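Local coordinates for protein alpha-L-rhamnosidase (Streptomyces avermitilis, PDB 3W5M) that hydrolyses terminal non-reducing alpha-L-rhamnose residues from citrus flavonoids such as naringin and from gum arabic, and carries a calcium-dependent rhamnose-binding module, at residues Ser614-Gly619 / Glu924-Asn929. Residues are numbered along the deposited sequence; the frame is centred on the assembly and turned at random.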
loop_
_atom_site.group_PDB
_atom_site.type_symbol
_atom_site.label_atom_id
_atom_site.label_comp_id
_atom_site.label_asym_id
_atom_site.label_seq_id
_atom_site.Cartn_x
_atom_site.Cartn_y
_atom_site.Cartn_z
ATOM N N SER A 614 -2.679 -2.498 19.329
ATOM C CA SER A 614 -3.431 -3.229 18.296
ATOM C C SER A 614 -3.784 -2.306 17.114
ATOM O O SER A 614 -3.556 -2.663 15.946
ATOM C CB SER A 614 -4.707 -3.833 18.878
ATOM O OG SER A 614 -5.342 -4.640 17.883
ATOM N N ASN A 615 -4.289 -1.113 17.411
ATOM C CA ASN A 615 -4.697 -0.144 16.386
ATOM C C ASN A 615 -3.530 0.309 15.511
ATOM O O ASN A 615 -3.666 0.448 14.288
ATOM C CB ASN A 615 -5.418 1.054 17.005
ATOM C CG ASN A 615 -6.772 0.690 17.614
ATOM O OD1 ASN A 615 -7.166 -0.485 17.670
ATOM N ND2 ASN A 615 -7.492 1.699 18.073
ATOM N N ILE A 616 -2.393 0.568 16.149
ATOM C CA ILE A 616 -1.149 0.861 15.432
ATOM C C ILE A 616 -0.789 -0.234 14.400
ATOM O O ILE A 616 -0.492 0.092 13.257
ATOM C CB ILE A 616 0.031 1.074 16.414
ATOM C CG1 ILE A 616 -0.206 2.367 17.205
ATOM C CG2 ILE A 616 1.359 1.175 15.658
ATOM C CD1 ILE A 616 0.644 2.479 18.456
ATOM N N THR A 617 -0.791 -1.487 14.831
ATOM C CA THR A 617 -0.400 -2.620 13.969
ATOM C C THR A 617 -1.431 -2.827 12.885
ATOM O O THR A 617 -1.095 -3.267 11.782
ATOM C CB THR A 617 -0.141 -3.937 14.729
ATOM O OG1 THR A 617 -1.366 -4.470 15.268
ATOM C CG2 THR A 617 0.893 -3.729 15.872
ATOM N N TRP A 618 -2.692 -2.500 13.174
ATOM C CA TRP A 618 -3.718 -2.587 12.126
ATOM C C TRP A 618 -3.625 -1.423 11.128
ATOM O O TRP A 618 -3.829 -1.625 9.941
ATOM C CB TRP A 618 -5.135 -2.762 12.729
ATOM C CG TRP A 618 -5.449 -4.171 13.134
ATOM C CD1 TRP A 618 -5.296 -4.725 14.360
ATOM C CD2 TRP A 618 -5.921 -5.223 12.270
ATOM N NE1 TRP A 618 -5.654 -6.055 14.328
ATOM C CE2 TRP A 618 -6.052 -6.382 13.060
ATOM C CE3 TRP A 618 -6.245 -5.284 10.900
ATOM C CZ2 TRP A 618 -6.514 -7.619 12.539
ATOM C CZ3 TRP A 618 -6.695 -6.508 10.370
ATOM C CH2 TRP A 618 -6.826 -7.657 11.200
ATOM N N GLY A 619 -3.350 -0.195 11.595
ATOM C CA GLY A 619 -3.141 0.927 10.704
ATOM C C GLY A 619 -1.914 0.700 9.830
ATOM O O GLY A 619 -1.917 1.037 8.639
ATOM N N GLU A 924 6.339 4.168 18.864
ATOM C CA GLU A 924 7.774 4.054 19.152
ATOM C C GLU A 924 8.101 4.525 20.561
ATOM O O GLU A 924 8.999 3.988 21.171
ATOM C CB GLU A 924 8.630 4.819 18.148
ATOM C CG GLU A 924 8.457 6.325 18.159
ATOM C CD GLU A 924 9.462 7.037 17.280
ATOM O OE1 GLU A 924 10.683 6.893 17.548
ATOM O OE2 GLU A 924 9.043 7.744 16.328
ATOM N N TRP A 925 7.366 5.519 21.063
ATOM C CA TRP A 925 7.555 5.964 22.450
ATOM C C TRP A 925 7.169 4.869 23.446
ATOM O O TRP A 925 7.878 4.616 24.416
ATOM C CB TRP A 925 6.816 7.275 22.731
ATOM C CG TRP A 925 7.089 7.783 24.141
ATOM C CD1 TRP A 925 8.070 8.681 24.523
ATOM C CD2 TRP A 925 6.400 7.396 25.350
ATOM N NE1 TRP A 925 8.013 8.879 25.900
ATOM C CE2 TRP A 925 7.008 8.103 26.425
ATOM C CE3 TRP A 925 5.319 6.536 25.629
ATOM C CZ2 TRP A 925 6.573 7.969 27.753
ATOM C CZ3 TRP A 925 4.888 6.403 26.952
ATOM C CH2 TRP A 925 5.515 7.119 27.996
ATOM N N MET A 926 6.060 4.178 23.191
ATOM C CA MET A 926 5.675 3.095 24.042
ATOM C C MET A 926 6.711 1.968 24.037
ATOM O O MET A 926 6.994 1.382 25.085
ATOM C CB MET A 926 4.304 2.542 23.620
ATOM C CG MET A 926 3.156 3.522 23.740
ATOM S SD MET A 926 1.569 2.680 23.997
ATOM C CE MET A 926 1.465 1.817 22.424
ATOM N N TYR A 927 7.256 1.641 22.865
ATOM C CA TYR A 927 8.102 0.465 22.755
ATOM C C TYR A 927 9.433 0.768 23.425
ATOM O O TYR A 927 9.959 -0.081 24.135
ATOM C CB TYR A 927 8.263 0.008 21.277
ATOM C CG TYR A 927 6.930 -0.158 20.571
ATOM C CD1 TYR A 927 5.792 -0.603 21.265
ATOM C CD2 TYR A 927 6.787 0.162 19.228
ATOM C CE1 TYR A 927 4.561 -0.736 20.626
ATOM C CE2 TYR A 927 5.550 0.051 18.590
ATOM C CZ TYR A 927 4.451 -0.421 19.291
ATOM O OH TYR A 927 3.232 -0.537 18.635
ATOM N N ALA A 928 9.904 2.006 23.258
ATOM C CA ALA A 928 11.185 2.453 23.826
ATOM C C ALA A 928 11.122 2.686 25.339
ATOM O O ALA A 928 12.090 2.411 26.039
ATOM C CB ALA A 928 11.695 3.691 23.103
ATOM N N ASN A 929 9.966 3.120 25.843
ATOM C CA ASN A 929 9.852 3.601 27.241
ATOM C C ASN A 929 8.990 2.777 28.179
ATOM O O ASN A 929 9.293 2.668 29.375
ATOM C CB ASN A 929 9.384 5.038 27.244
ATOM C CG ASN A 929 10.312 5.947 26.477
ATOM O OD1 ASN A 929 9.982 6.415 25.391
ATOM N ND2 ASN A 929 11.490 6.195 27.028
#
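Both branch ends of Ile616 face the phenol oxygen of Tyr927 from one side: CG2 lies 3.9 Å and CD1 4.0 Å from Tyr927 OH. The pair joins two helices of the (alpha/alpha)6-barrel that forms the catalytic domain of this family 78 glycoside hydrolase, helix 607-622 near the start of that domain and helix 923-929 at its end, with some 300 residues, half of them helical, between. The helices are well separated: the nearest CA pair, Ile616 and Glu924, is 10.2 Å apart, and just 108 Å² is buried in total, so the gap is spanned by Tyr927 and Met926 reaching toward the shorter Ile616, Tyr927 with its hydroxyl leading. With CG2 anti to the backbone N and CG1 beside it (chi1 -68°), CG2 and, ending the CG1 branch, CD1 both come to that oxygen. These are van der Waals contacts; the hydroxyl is hydrogen-bonded to His613 ND1, on helix 607-622 three residues before Ile616. Tyr653 of helix 641-654 meets the Tyr927 ring edge-to-face, and Thr650 of that helix touches Ile616, which places a third helix against the pair. Within helix 607-622, Thr617 OG1 donates to Ser614 O at 2.9 Å, beside the backbone bond from Trp618 N to the same oxygen. Met926 supplies the purely apolar touch: its chain bends at the thioether (chi3 -65°), and the terminal CE stops 4.1 Å from Ile616 CD1.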